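Long-range contacts in CRISPR system Cmr subunit Cmr6 (Pyrococcus furiosus, PDB 4W8V), which binds RNA and, with Cmr1, caps the type III-B Cmr ribonucleoprotein complex of CRISPR antiviral defence, this chain being its C-terminal part, a RAMP-superfamily region: residues 13-18 / 214-219; 45-50 / 158-163; 76-81 / 173-178; 165-170 / 190-195. One frame throughout, in Å; residues are numbered along the deposited sequence.

Contact 1: 13-18 / 214-219; sequences HAITGK and LTEKAF
I15 overlaps the ring of F219: its CG2 methyl lies over one face, offset toward the rim, 3.8 Å from the ring centroid in a CH-pi contact. The two branches of I15 divide the work. With CG2 anti to the backbone N, that methyl reaches F219, while CG1 turns the other way along the helix and meets T215 CG2 at 3.7 Å. Beyond it, I15 CD1 touches E216 CG, also at 3.7 Å, where the aliphatic part of the glutamate crosses the isoleucine at about a right angle. F219 itself stands with CG anti to its backbone N (chi1 -174°), which carries the ring to the strand. Its CZ comes within 3.6 Å of G17 N, where the strand has no side chain to hold the ring off. The hydroxyl of T215 is hydrogen-bonded to D211 O, and CG2 is the branch that faces the strand. V207 of strand 202-209 touches both T215 and F219, carrying the apolar layer on to the next strand of the sheet. Strand 13-18 and helix 214-219 run nearly parallel, 23° apart. Helix 212-228 thus packs on a four-stranded antiparallel sheet of order 2-3-1-4, consistent with the ferredoxin-like topology characteristic of RAMP proteins.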
loop_
_atom_site.group_PDB
_atom_site.type_symbol
_atom_site.label_atom_id
_atom_site.label_comp_id
_atom_site.label_asym_id
_atom_site.label_seq_id
_atom_site.Cartn_x
_atom_site.Cartn_y
_atom_site.Cartn_z
ATOM N N HIS A 13 9.780 17.665 2.823
ATOM C CA HIS A 13 10.753 16.673 3.259
ATOM C C HIS A 13 10.512 15.372 2.512
ATOM O O HIS A 13 9.423 14.806 2.582
ATOM C CB HIS A 13 10.658 16.434 4.766
ATOM C CG HIS A 13 11.164 17.573 5.594
ATOM N ND1 HIS A 13 10.326 18.417 6.290
ATOM C CD2 HIS A 13 12.425 18.006 5.837
ATOM C CE1 HIS A 13 11.050 19.324 6.927
ATOM N NE2 HIS A 13 12.322 19.095 6.668
ATOM N N ALA A 14 11.516 14.892 1.792
ATOM C CA ALA A 14 11.349 13.651 1.053
ATOM C C ALA A 14 12.130 12.505 1.691
ATOM O O ALA A 14 13.348 12.438 1.556
ATOM C CB ALA A 14 11.775 13.834 -0.395
ATOM N N ILE A 15 11.424 11.599 2.367
ATOM C CA ILE A 15 12.058 10.400 2.905
ATOM C C ILE A 15 12.080 9.331 1.820
ATOM O O ILE A 15 11.037 8.967 1.281
ATOM C CB ILE A 15 11.329 9.852 4.150
ATOM C CG1 ILE A 15 10.999 10.979 5.132
ATOM C CG2 ILE A 15 12.165 8.767 4.814
ATOM C CD1 ILE A 15 12.210 11.774 5.602
ATOM N N THR A 16 13.265 8.837 1.478
ATOM C CA THR A 16 13.365 7.824 0.441
ATOM C C THR A 16 14.154 6.596 0.858
ATOM O O THR A 16 14.920 6.622 1.820
ATOM C CB THR A 16 14.011 8.386 -0.829
ATOM O OG1 THR A 16 15.439 8.439 -0.667
ATOM C CG2 THR A 16 13.472 9.771 -1.146
ATOM N N GLY A 17 13.949 5.519 0.108
ATOM C CA GLY A 17 14.737 4.310 0.237
ATOM C C GLY A 17 14.782 3.540 -1.068
ATOM O O GLY A 17 13.972 3.763 -1.955
ATOM N N LYS A 18 15.742 2.632 -1.187
ATOM C CA LYS A 18 15.831 1.758 -2.347
ATOM C C LYS A 18 15.303 0.369 -2.014
ATOM O O LYS A 18 15.726 -0.238 -1.038
ATOM C CB LYS A 18 17.268 1.659 -2.843
ATOM C CG LYS A 18 17.833 2.942 -3.402
ATOM C CD LYS A 18 19.185 2.675 -4.028
ATOM C CE LYS A 18 19.888 3.950 -4.444
ATOM N NZ LYS A 18 21.309 3.657 -4.769
ATOM N N LEU A 214 6.195 13.324 10.951
ATOM C CA LEU A 214 4.977 12.690 10.473
ATOM C C LEU A 214 5.280 11.908 9.198
ATOM O O LEU A 214 4.847 10.768 9.040
ATOM C CB LEU A 214 3.876 13.717 10.213
ATOM C CG LEU A 214 2.549 13.066 9.812
ATOM C CD1 LEU A 214 1.825 12.550 11.052
ATOM C CD2 LEU A 214 1.664 13.997 8.989
ATOM N N THR A 215 6.036 12.526 8.299
ATOM C CA THR A 215 6.390 11.911 7.031
ATOM C C THR A 215 7.234 10.660 7.251
ATOM O O THR A 215 7.069 9.658 6.551
ATOM C CB THR A 215 7.141 12.916 6.133
ATOM O OG1 THR A 215 6.287 14.036 5.880
ATOM C CG2 THR A 215 7.542 12.289 4.811
ATOM N N GLU A 216 8.124 10.714 8.235
ATOM C CA GLU A 216 8.978 9.570 8.537
ATOM C C GLU A 216 8.170 8.367 8.999
ATOM O O GLU A 216 8.465 7.237 8.617
ATOM C CB GLU A 216 10.020 9.935 9.594
ATOM C CG GLU A 216 11.253 10.604 9.013
ATOM C CD GLU A 216 12.247 11.034 10.071
ATOM O OE1 GLU A 216 11.854 11.147 11.256
ATOM O OE2 GLU A 216 13.422 11.263 9.712
ATOM N N LYS A 217 7.162 8.623 9.829
ATOM C CA LYS A 217 6.269 7.579 10.295
ATOM C C LYS A 217 5.570 6.933 9.107
ATOM O O LYS A 217 5.471 5.708 9.025
ATOM C CB LYS A 217 5.247 8.146 11.274
ATOM C CG LYS A 217 5.862 8.689 12.543
ATOM C CD LYS A 217 4.799 8.999 13.575
ATOM C CE LYS A 217 5.406 9.672 14.803
ATOM N NZ LYS A 217 4.369 10.006 15.821
ATOM N N ALA A 218 5.113 7.777 8.185
ATOM C CA ALA A 218 4.460 7.337 6.961
ATOM C C ALA A 218 5.348 6.377 6.188
ATOM O O ALA A 218 4.903 5.332 5.709
ATOM C CB ALA A 218 4.087 8.538 6.088
ATOM N N PHE A 219 6.613 6.738 6.086
ATOM C CA PHE A 219 7.593 5.934 5.379
ATOM C C PHE A 219 7.742 4.563 6.027
ATOM O O PHE A 219 7.932 3.555 5.351
ATOM C CB PHE A 219 8.943 6.662 5.344
ATOM C CG PHE A 219 9.976 5.966 4.510
ATOM C CD1 PHE A 219 9.907 6.002 3.122
ATOM C CD2 PHE A 219 11.000 5.257 5.104
ATOM C CE1 PHE A 219 10.844 5.346 2.348
ATOM C CE2 PHE A 219 11.955 4.606 4.336
ATOM C CZ PHE A 219 11.875 4.652 2.956
#

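Contact 2: 45-50 / 158-163; sequences YGVPYI and PILELD
The two segments come nearest at their N-terminal ends, with CA of Y45 7.0 Å from CA of P158 and CA of G46 7.7 Å from CA of L160, and then diverge. L160 reaches across this gap to the backbone of the 45-50 loop. Its side chain is extended at chi2 (-178°), and CD1 ends 3.4 Å from G46 O and 3.6 Å from Y45 O, while V47 N lies at 3.9 Å. The leucine methyl therefore packs against peptide groups more than against side chains. G46 has a positive phi of 92°, which glycine adopts readily, and its lack of a side chain lets the methyl come up close. The carbonyl of G46 accepts a hydrogen bond from R40 NH1, so this oxygen is both bonded and covered. Here the loop between helices 34-43 and 52-68 is joined to the lead-in of strand 161-165, an outer strand of the three-stranded antiparallel sheet in this RAMP-superfamily chain. P158 fills the other half of the contact. Two neighbouring ring carbons share the work: CD meets Y45 CB at 3.7 Å, and CG meets V47 CG2 at 3.6 Å. The tyrosine crosses the proline at about a right angle and then leads away, leaving mainly its CB and CG to do the touching. V47 points CG2 at P158, and the same methyl lies 4.2 Å from L160 CD2. Outside the pair, P198 touches both P158 and L160, and V47 also packs on P149 and V201.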
loop_
_atom_site.group_PDB
_atom_site.type_symbol
_atom_site.label_atom_id
_atom_site.label_comp_id
_atom_site.label_asym_id
_atom_site.label_seq_id
_atom_site.Cartn_x
_atom_site.Cartn_y
_atom_site.Cartn_z
ATOM N N TYR A 45 13.809 -0.854 -19.427
ATOM C CA TYR A 45 13.737 -2.186 -20.033
ATOM C C TYR A 45 12.332 -2.785 -19.985
ATOM O O TYR A 45 12.169 -3.998 -19.909
ATOM C CB TYR A 45 14.732 -3.159 -19.370
ATOM C CG TYR A 45 16.138 -2.616 -19.195
ATOM C CD1 TYR A 45 17.126 -2.863 -20.141
ATOM C CD2 TYR A 45 16.477 -1.875 -18.073
ATOM C CE1 TYR A 45 18.420 -2.373 -19.972
ATOM C CE2 TYR A 45 17.759 -1.374 -17.897
ATOM C CZ TYR A 45 18.727 -1.628 -18.846
ATOM O OH TYR A 45 19.993 -1.122 -18.660
ATOM N N GLY A 46 11.318 -1.934 -20.030
ATOM C CA GLY A 46 9.938 -2.400 -20.058
ATOM C C GLY A 46 9.294 -2.536 -18.695
ATOM O O GLY A 46 8.096 -2.830 -18.589
ATOM N N VAL A 47 10.073 -2.312 -17.646
ATOM C CA VAL A 47 9.575 -2.465 -16.280
ATOM C C VAL A 47 8.648 -1.309 -15.877
ATOM O O VAL A 47 9.066 -0.149 -15.882
ATOM C CB VAL A 47 10.768 -2.567 -15.304
ATOM C CG1 VAL A 47 10.316 -2.704 -13.856
ATOM C CG2 VAL A 47 11.630 -3.747 -15.697
ATOM N N PRO A 48 7.380 -1.610 -15.534
ATOM C CA PRO A 48 6.494 -0.497 -15.185
ATOM C C PRO A 48 6.714 -0.004 -13.759
ATOM O O PRO A 48 7.443 -0.615 -12.991
ATOM C CB PRO A 48 5.105 -1.109 -15.357
ATOM C CG PRO A 48 5.316 -2.549 -15.051
ATOM C CD PRO A 48 6.636 -2.885 -15.621
ATOM N N TYR A 49 6.123 1.118 -13.393
ATOM C CA TYR A 49 6.247 1.568 -12.013
ATOM C C TYR A 49 5.061 1.135 -11.173
ATOM O O TYR A 49 4.086 0.577 -11.682
ATOM C CB TYR A 49 6.392 3.092 -11.940
ATOM C CG TYR A 49 5.184 3.874 -12.427
ATOM C CD1 TYR A 49 4.245 4.381 -11.536
ATOM C CD2 TYR A 49 5.008 4.133 -13.777
ATOM C CE1 TYR A 49 3.158 5.119 -11.978
ATOM C CE2 TYR A 49 3.923 4.877 -14.234
ATOM C CZ TYR A 49 3.005 5.370 -13.334
ATOM O OH TYR A 49 1.942 6.120 -13.805
ATOM N N ILE A 50 5.178 1.388 -9.871
ATOM C CA ILE A 50 4.101 1.159 -8.915
ATOM C C ILE A 50 3.506 2.493 -8.530
ATOM O O ILE A 50 4.187 3.315 -7.914
ATOM C CB ILE A 50 4.616 0.459 -7.652
ATOM C CG1 ILE A 50 5.199 -0.919 -7.995
ATOM C CG2 ILE A 50 3.514 0.371 -6.617
ATOM C CD1 ILE A 50 6.499 -1.237 -7.257
ATOM N N PRO A 158 15.941 -7.387 -17.462
ATOM C CA PRO A 158 14.950 -8.258 -16.809
ATOM C C PRO A 158 14.075 -8.979 -17.807
ATOM O O PRO A 158 13.605 -8.383 -18.771
ATOM C CB PRO A 158 14.123 -7.290 -15.961
ATOM C CG PRO A 158 14.292 -5.972 -16.619
ATOM C CD PRO A 158 15.676 -5.960 -17.207
ATOM N N ILE A 159 13.887 -10.273 -17.595
ATOM C CA ILE A 159 12.952 -11.032 -18.411
ATOM C C ILE A 159 11.530 -10.818 -17.903
ATOM O O ILE A 159 11.202 -11.195 -16.773
ATOM C CB ILE A 159 13.280 -12.529 -18.413
ATOM C CG1 ILE A 159 14.662 -12.761 -19.024
ATOM C CG2 ILE A 159 12.238 -13.279 -19.196
ATOM C CD1 ILE A 159 14.870 -12.067 -20.367
ATOM N N LEU A 160 10.701 -10.207 -18.745
ATOM C CA LEU A 160 9.325 -9.871 -18.387
ATOM C C LEU A 160 8.325 -10.843 -18.996
ATOM O O LEU A 160 8.455 -11.221 -20.158
ATOM C CB LEU A 160 8.994 -8.443 -18.829
ATOM C CG LEU A 160 9.869 -7.350 -18.208
ATOM C CD1 LEU A 160 9.420 -5.980 -18.672
ATOM C CD2 LEU A 160 9.851 -7.437 -16.695
ATOM N N GLU A 161 7.323 -11.242 -18.213
ATOM C CA GLU A 161 6.258 -12.097 -18.725
ATOM C C GLU A 161 4.967 -11.300 -18.883
ATOM O O GLU A 161 4.602 -10.508 -18.009
ATOM C CB GLU A 161 6.027 -13.303 -17.810
ATOM C CG GLU A 161 7.190 -14.282 -17.719
ATOM C CD GLU A 161 7.446 -15.027 -19.017
ATOM O OE1 GLU A 161 6.475 -15.304 -19.753
ATOM O OE2 GLU A 161 8.626 -15.332 -19.306
ATOM N N LEU A 162 4.294 -11.503 -20.011
ATOM C CA LEU A 162 3.017 -10.858 -20.296
ATOM C C LEU A 162 1.844 -11.827 -20.191
ATOM O O LEU A 162 1.797 -12.818 -20.914
ATOM C CB LEU A 162 3.028 -10.251 -21.698
ATOM C CG LEU A 162 1.702 -9.584 -22.058
ATOM C CD1 LEU A 162 1.507 -8.329 -21.220
ATOM C CD2 LEU A 162 1.647 -9.272 -23.541
ATOM N N ASP A 163 0.892 -11.533 -19.304
ATOM C CA ASP A 163 -0.304 -12.359 -19.177
ATOM C C ASP A 163 -1.575 -11.520 -19.182
ATOM O O ASP A 163 -1.551 -10.322 -18.930
ATOM C CB ASP A 163 -0.250 -13.202 -17.905
ATOM C CG ASP A 163 0.712 -14.362 -18.022
ATOM O OD1 ASP A 163 0.280 -15.439 -18.496
ATOM O OD2 ASP A 163 1.894 -14.195 -17.648
#

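Contact 3: 76-81 / 173-178; sequences DFYKRA and YQSGEK
The ring of Y173 carries the methyl of A81 on one face, almost exactly over its centre: A81 CB is 3.3 Å from the centroid and 6° off the ring normal, a close CH-pi contact. F77 approaches the same tyrosine obliquely, with its CE2 4.3 Å from Y173 CE1. The ring of Y78 is covered on both faces. Over one lies the peptide group joining Q174 to S175, with Q174 C 3.6 Å from Y78 CD1; the opposite face is met by K79 CG from within the helix. S175 continues along the ring toward the phenol end, its CB 3.4 Å from Y78 OH. The torsion of Y78 explains this placement: CG sits between the backbone N and the carbonyl carbon (chi1 85°), which lays the ring alongside the incoming chain. Nearer the backbone, Y173 CB packs 3.4 Å from Y78 O, while the two CB atoms of Y78 and Y173 are 4.0 Å apart. The side chain of Q174 starts away from the helix, and its NE2 is hydrogen-bonded to P171 O. The long connection between strands 161-165 and 192-197 is thereby laid on the first turn of helix 77-90. Helix 52-68 backs this site: Y65 meets F77 edge-to-face and also touches Y173, and A68 packs against F77 and A81.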
loop_
_atom_site.group_PDB
_atom_site.type_symbol
_atom_site.label_atom_id
_atom_site.label_comp_id
_atom_site.label_asym_id
_atom_site.label_seq_id
_atom_site.Cartn_x
_atom_site.Cartn_y
_atom_site.Cartn_z
ATOM N N ASP A 76 -17.127 -9.985 15.243
ATOM C CA ASP A 76 -16.263 -10.711 14.315
ATOM C C ASP A 76 -15.189 -9.782 13.766
ATOM O O ASP A 76 -15.451 -8.606 13.519
ATOM C CB ASP A 76 -17.068 -11.305 13.159
ATOM C CG ASP A 76 -17.749 -12.595 13.531
ATOM O OD1 ASP A 76 -17.268 -13.263 14.471
ATOM O OD2 ASP A 76 -18.759 -12.944 12.883
ATOM N N PHE A 77 -13.981 -10.302 13.573
ATOM C CA PHE A 77 -12.888 -9.453 13.111
ATOM C C PHE A 77 -13.206 -8.759 11.780
ATOM O O PHE A 77 -13.074 -7.550 11.684
ATOM C CB PHE A 77 -11.588 -10.236 12.971
ATOM C CG PHE A 77 -10.453 -9.387 12.500
ATOM C CD1 PHE A 77 -9.802 -8.536 13.377
ATOM C CD2 PHE A 77 -10.065 -9.400 11.170
ATOM C CE1 PHE A 77 -8.787 -7.742 12.946
ATOM C CE2 PHE A 77 -9.045 -8.606 10.735
ATOM C CZ PHE A 77 -8.403 -7.772 11.621
ATOM N N TYR A 78 -13.651 -9.519 10.780
ATOM C CA TYR A 78 -13.963 -8.964 9.466
ATOM C C TYR A 78 -14.938 -7.781 9.543
ATOM O O TYR A 78 -14.819 -6.830 8.767
ATOM C CB TYR A 78 -14.523 -10.049 8.529
ATOM C CG TYR A 78 -16.017 -10.284 8.652
ATOM C CD1 TYR A 78 -16.918 -9.669 7.785
ATOM C CD2 TYR A 78 -16.526 -11.123 9.636
ATOM C CE1 TYR A 78 -18.280 -9.882 7.902
ATOM C CE2 TYR A 78 -17.891 -11.344 9.757
ATOM C CZ TYR A 78 -18.759 -10.722 8.891
ATOM O OH TYR A 78 -20.107 -10.945 9.022
ATOM N N LYS A 79 -15.893 -7.829 10.473
ATOM C CA LYS A 79 -16.815 -6.714 10.651
ATOM C C LYS A 79 -16.097 -5.484 11.207
ATOM O O LYS A 79 -16.345 -4.363 10.769
ATOM C CB LYS A 79 -17.980 -7.087 11.577
ATOM C CG LYS A 79 -18.915 -8.147 11.032
ATOM C CD LYS A 79 -20.181 -8.224 11.872
ATOM C CE LYS A 79 -20.621 -9.661 12.103
ATOM N NZ LYS A 79 -22.082 -9.847 11.846
ATOM N N ARG A 80 -15.213 -5.693 12.176
ATOM C CA ARG A 80 -14.473 -4.583 12.765
ATOM C C ARG A 80 -13.573 -3.894 11.738
ATOM O O ARG A 80 -13.506 -2.667 11.685
ATOM C CB ARG A 80 -13.636 -5.062 13.952
ATOM C CG ARG A 80 -14.464 -5.525 15.130
ATOM C CD ARG A 80 -13.598 -5.858 16.319
ATOM N NE ARG A 80 -13.392 -7.294 16.452
ATOM C CZ ARG A 80 -12.197 -7.877 16.470
ATOM N NH1 ARG A 80 -11.097 -7.140 16.370
ATOM N NH2 ARG A 80 -12.104 -9.196 16.593
ATOM N N ALA A 81 -12.889 -4.692 10.925
ATOM C CA ALA A 81 -11.985 -4.152 9.914
ATOM C C ALA A 81 -12.752 -3.302 8.923
ATOM O O ALA A 81 -12.283 -2.242 8.506
ATOM C CB ALA A 81 -11.248 -5.270 9.193
ATOM N N TYR A 173 -13.069 -7.811 3.347
ATOM C CA TYR A 173 -13.486 -8.467 4.579
ATOM C C TYR A 173 -14.866 -9.097 4.436
ATOM O O TYR A 173 -15.847 -8.415 4.150
ATOM C CB TYR A 173 -13.451 -7.454 5.736
ATOM C CG TYR A 173 -12.048 -6.943 5.967
ATOM C CD1 TYR A 173 -11.084 -7.775 6.524
ATOM C CD2 TYR A 173 -11.669 -5.656 5.588
ATOM C CE1 TYR A 173 -9.807 -7.344 6.720
ATOM C CE2 TYR A 173 -10.386 -5.213 5.786
ATOM C CZ TYR A 173 -9.452 -6.069 6.355
ATOM O OH TYR A 173 -8.151 -5.671 6.572
ATOM N N GLN A 174 -14.920 -10.411 4.618
ATOM C CA GLN A 174 -16.124 -11.201 4.374
ATOM C C GLN A 174 -16.304 -12.314 5.406
ATOM O O GLN A 174 -15.325 -12.828 5.938
ATOM C CB GLN A 174 -16.078 -11.805 2.971
ATOM C CG GLN A 174 -16.091 -10.773 1.857
ATOM C CD GLN A 174 -16.363 -11.379 0.496
ATOM O OE1 GLN A 174 -16.936 -12.469 0.388
ATOM N NE2 GLN A 174 -15.958 -10.673 -0.555
ATOM N N SER A 175 -17.554 -12.695 5.675
ATOM C CA SER A 175 -17.852 -13.704 6.698
ATOM C C SER A 175 -17.554 -15.125 6.233
ATOM O O SER A 175 -17.755 -15.465 5.068
ATOM C CB SER A 175 -19.318 -13.616 7.140
ATOM O OG SER A 175 -20.198 -14.111 6.142
ATOM N N GLY A 176 -17.084 -15.950 7.164
ATOM C CA GLY A 176 -16.709 -17.323 6.868
ATOM C C GLY A 176 -15.486 -17.408 5.970
ATOM O O GLY A 176 -14.903 -16.382 5.606
ATOM N N GLU A 177 -15.078 -18.625 5.624
ATOM C CA GLU A 177 -14.089 -18.780 4.574
ATOM C C GLU A 177 -14.783 -18.442 3.283
ATOM O O GLU A 177 -15.982 -18.672 3.137
ATOM C CB GLU A 177 -13.525 -20.196 4.507
ATOM N N LYS A 178 -14.036 -17.890 2.345
ATOM C CA LYS A 178 -14.570 -17.687 1.019
ATOM C C LYS A 178 -13.525 -18.068 0.009
ATOM O O LYS A 178 -12.329 -18.092 0.307
ATOM C CB LYS A 178 -15.005 -16.234 0.811
#

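Contact 4: 165-170 / 190-195; sequences MNPHYG and IPIFFL
M165 and I192 form an antiparallel hydrogen-bonded pair. M165 N donates to I192 O at 3.0 Å, and I192 N returns a bond to M165 O at 2.8 Å that is less straight (138° at the hydrogen). On the side of the pair that carries its side chains, M165 crosses F194 at about a right angle. The bend at chi3 (-65°) sets CE over the centre of the ring, 3.6 Å from the centroid, and SD stands above the same face, 5.1 Å from the F194 centroid, a Met-aromatic contact. This pairing ends the ladder between strands 161-165 and 192-197, adjacent antiparallel strands whose long connection begins here. Past it, P167 holds the departing chain against the other segment: its CD touches I192 CD1 at 3.6 Å and I190 CG2 at 3.7 Å, and lies 3.3 Å from I190 O. N166 reaches beside the I190 backbone, its ND2 bonded to D188 O. A backbone bond between P167 and D188 and one from H168 ND1 to W186 O keep the two ends of the connection side by side farther out. V26 of strand 25-28 touches both M165 and F194.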
loop_
_atom_site.group_PDB
_atom_site.type_symbol
_atom_site.label_atom_id
_atom_site.label_comp_id
_atom_site.label_asym_id
_atom_site.label_seq_id
_atom_site.Cartn_x
_atom_site.Cartn_y
_atom_site.Cartn_z
ATOM N N MET A 165 -5.306 -10.990 -17.513
ATOM C CA MET A 165 -6.233 -11.300 -16.431
ATOM C C MET A 165 -7.363 -10.289 -16.430
ATOM O O MET A 165 -7.261 -9.223 -17.055
ATOM C CB MET A 165 -5.533 -11.310 -15.072
ATOM C CG MET A 165 -4.483 -12.420 -14.910
ATOM S SD MET A 165 -3.787 -12.574 -13.259
ATOM C CE MET A 165 -2.921 -11.016 -13.070
ATOM N N ASN A 166 -8.444 -10.648 -15.741
ATOM C CA ASN A 166 -9.610 -9.785 -15.578
ATOM C C ASN A 166 -9.789 -9.381 -14.117
ATOM O O ASN A 166 -9.360 -10.090 -13.225
ATOM C CB ASN A 166 -10.874 -10.482 -16.089
ATOM C CG ASN A 166 -10.862 -10.694 -17.593
ATOM O OD1 ASN A 166 -9.874 -11.146 -18.162
ATOM N ND2 ASN A 166 -11.974 -10.372 -18.244
ATOM N N PRO A 167 -10.409 -8.228 -13.868
ATOM C CA PRO A 167 -10.660 -7.786 -12.498
ATOM C C PRO A 167 -11.955 -8.342 -11.906
ATOM O O PRO A 167 -12.972 -8.404 -12.573
ATOM C CB PRO A 167 -10.775 -6.276 -12.647
ATOM C CG PRO A 167 -11.386 -6.115 -13.993
ATOM C CD PRO A 167 -10.778 -7.193 -14.847
ATOM N N HIS A 168 -11.890 -8.734 -10.647
ATOM C CA HIS A 168 -13.069 -8.964 -9.852
ATOM C C HIS A 168 -13.012 -8.098 -8.599
ATOM O O HIS A 168 -12.017 -8.132 -7.873
ATOM C CB HIS A 168 -13.203 -10.429 -9.470
ATOM C CG HIS A 168 -14.103 -10.631 -8.297
ATOM N ND1 HIS A 168 -15.459 -10.402 -8.363
ATOM C CD2 HIS A 168 -13.828 -10.946 -7.011
ATOM C CE1 HIS A 168 -15.987 -10.609 -7.168
ATOM N NE2 HIS A 168 -15.019 -10.932 -6.332
ATOM N N TYR A 169 -14.063 -7.314 -8.345
ATOM C CA TYR A 169 -14.061 -6.453 -7.164
ATOM C C TYR A 169 -15.021 -6.938 -6.101
ATOM O O TYR A 169 -16.129 -7.412 -6.390
ATOM C CB TYR A 169 -14.378 -4.997 -7.542
ATOM C CG TYR A 169 -13.357 -4.395 -8.485
ATOM C CD1 TYR A 169 -12.157 -3.860 -7.997
ATOM C CD2 TYR A 169 -13.569 -4.392 -9.858
ATOM C CE1 TYR A 169 -11.214 -3.314 -8.855
ATOM C CE2 TYR A 169 -12.633 -3.862 -10.720
ATOM C CZ TYR A 169 -11.454 -3.324 -10.216
ATOM O OH TYR A 169 -10.511 -2.792 -11.071
ATOM N N GLY A 170 -14.581 -6.837 -4.858
ATOM C CA GLY A 170 -15.423 -7.202 -3.744
ATOM C C GLY A 170 -14.883 -6.661 -2.445
ATOM O O GLY A 170 -13.755 -6.188 -2.393
ATOM N N ILE A 190 -13.457 -7.625 -18.976
ATOM C CA ILE A 190 -12.488 -6.689 -19.509
ATOM C C ILE A 190 -11.098 -7.278 -19.308
ATOM O O ILE A 190 -10.633 -7.428 -18.179
ATOM C CB ILE A 190 -12.659 -5.298 -18.861
ATOM C CG1 ILE A 190 -11.475 -4.393 -19.163
ATOM C CG2 ILE A 190 -12.878 -5.412 -17.375
ATOM C CD1 ILE A 190 -11.651 -3.019 -18.574
ATOM N N PRO A 191 -10.462 -7.691 -20.417
ATOM C CA PRO A 191 -9.115 -8.268 -20.393
ATOM C C PRO A 191 -8.048 -7.205 -20.167
ATOM O O PRO A 191 -8.076 -6.155 -20.777
ATOM C CB PRO A 191 -8.982 -8.896 -21.778
ATOM C CG PRO A 191 -9.845 -8.062 -22.630
ATOM C CD PRO A 191 -11.041 -7.738 -21.770
ATOM N N ILE A 192 -7.105 -7.490 -19.285
ATOM C CA ILE A 192 -6.108 -6.503 -18.892
ATOM C C ILE A 192 -4.721 -7.119 -19.012
ATOM O O ILE A 192 -4.513 -8.247 -18.560
ATOM C CB ILE A 192 -6.351 -6.012 -17.430
ATOM C CG1 ILE A 192 -7.707 -5.318 -17.299
ATOM C CG2 ILE A 192 -5.281 -5.086 -16.980
ATOM C CD1 ILE A 192 -8.089 -5.025 -15.837
ATOM N N PHE A 193 -3.789 -6.392 -19.647
ATOM C CA PHE A 193 -2.398 -6.823 -19.719
ATOM C C PHE A 193 -1.701 -6.705 -18.386
ATOM O O PHE A 193 -1.807 -5.697 -17.714
ATOM C CB PHE A 193 -1.609 -6.011 -20.744
ATOM C CG PHE A 193 -1.993 -6.279 -22.166
ATOM C CD1 PHE A 193 -1.595 -7.443 -22.795
ATOM C CD2 PHE A 193 -2.714 -5.346 -22.883
ATOM C CE1 PHE A 193 -1.923 -7.674 -24.114
ATOM C CE2 PHE A 193 -3.047 -5.571 -24.190
ATOM C CZ PHE A 193 -2.649 -6.734 -24.813
ATOM N N PHE A 194 -0.982 -7.755 -18.017
ATOM C CA PHE A 194 -0.163 -7.766 -16.810
ATOM C C PHE A 194 1.264 -8.174 -17.147
ATOM O O PHE A 194 1.475 -9.189 -17.809
ATOM C CB PHE A 194 -0.729 -8.729 -15.762
ATOM C CG PHE A 194 -1.851 -8.148 -14.948
ATOM C CD1 PHE A 194 -1.599 -7.546 -13.729
ATOM C CD2 PHE A 194 -3.158 -8.191 -15.415
ATOM C CE1 PHE A 194 -2.631 -7.008 -12.983
ATOM C CE2 PHE A 194 -4.207 -7.654 -14.670
ATOM C CZ PHE A 194 -3.939 -7.066 -13.449
ATOM N N LEU A 195 2.229 -7.367 -16.703
ATOM C CA LEU A 195 3.632 -7.721 -16.773
ATOM C C LEU A 195 4.103 -8.280 -15.445
ATOM O O LEU A 195 3.851 -7.685 -14.393
ATOM C CB LEU A 195 4.479 -6.500 -17.153
ATOM C CG LEU A 195 4.299 -6.006 -18.585
ATOM C CD1 LEU A 195 5.100 -4.716 -18.805
ATOM C CD2 LEU A 195 4.690 -7.097 -19.580
#

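How the contacts relate
From the N terminus, strand 13-21 opens contact 1, which closes only at helix 212-228 and so encloses the other three contacts. The 45-50 loop follows; contact 2 closes it at 158-163. Before that closure, helix 77-90 opens contact 3, which ends at 173-178, so contacts 2 and 3 cross. Contact 4 starts at 165, after contact 2 has closed, and ends at 195; it crosses contact 3. Contacts 2 and 4 share the three-stranded sheet and touch directly, D163 O lying 2.8 Å from F194 N. Contact 3 ties the connection between strands 161-165 and 192-197 to helix 77-90, while contact 1, about 32 Å from it centre to centre, joins the four-stranded sheet to helix 212-228.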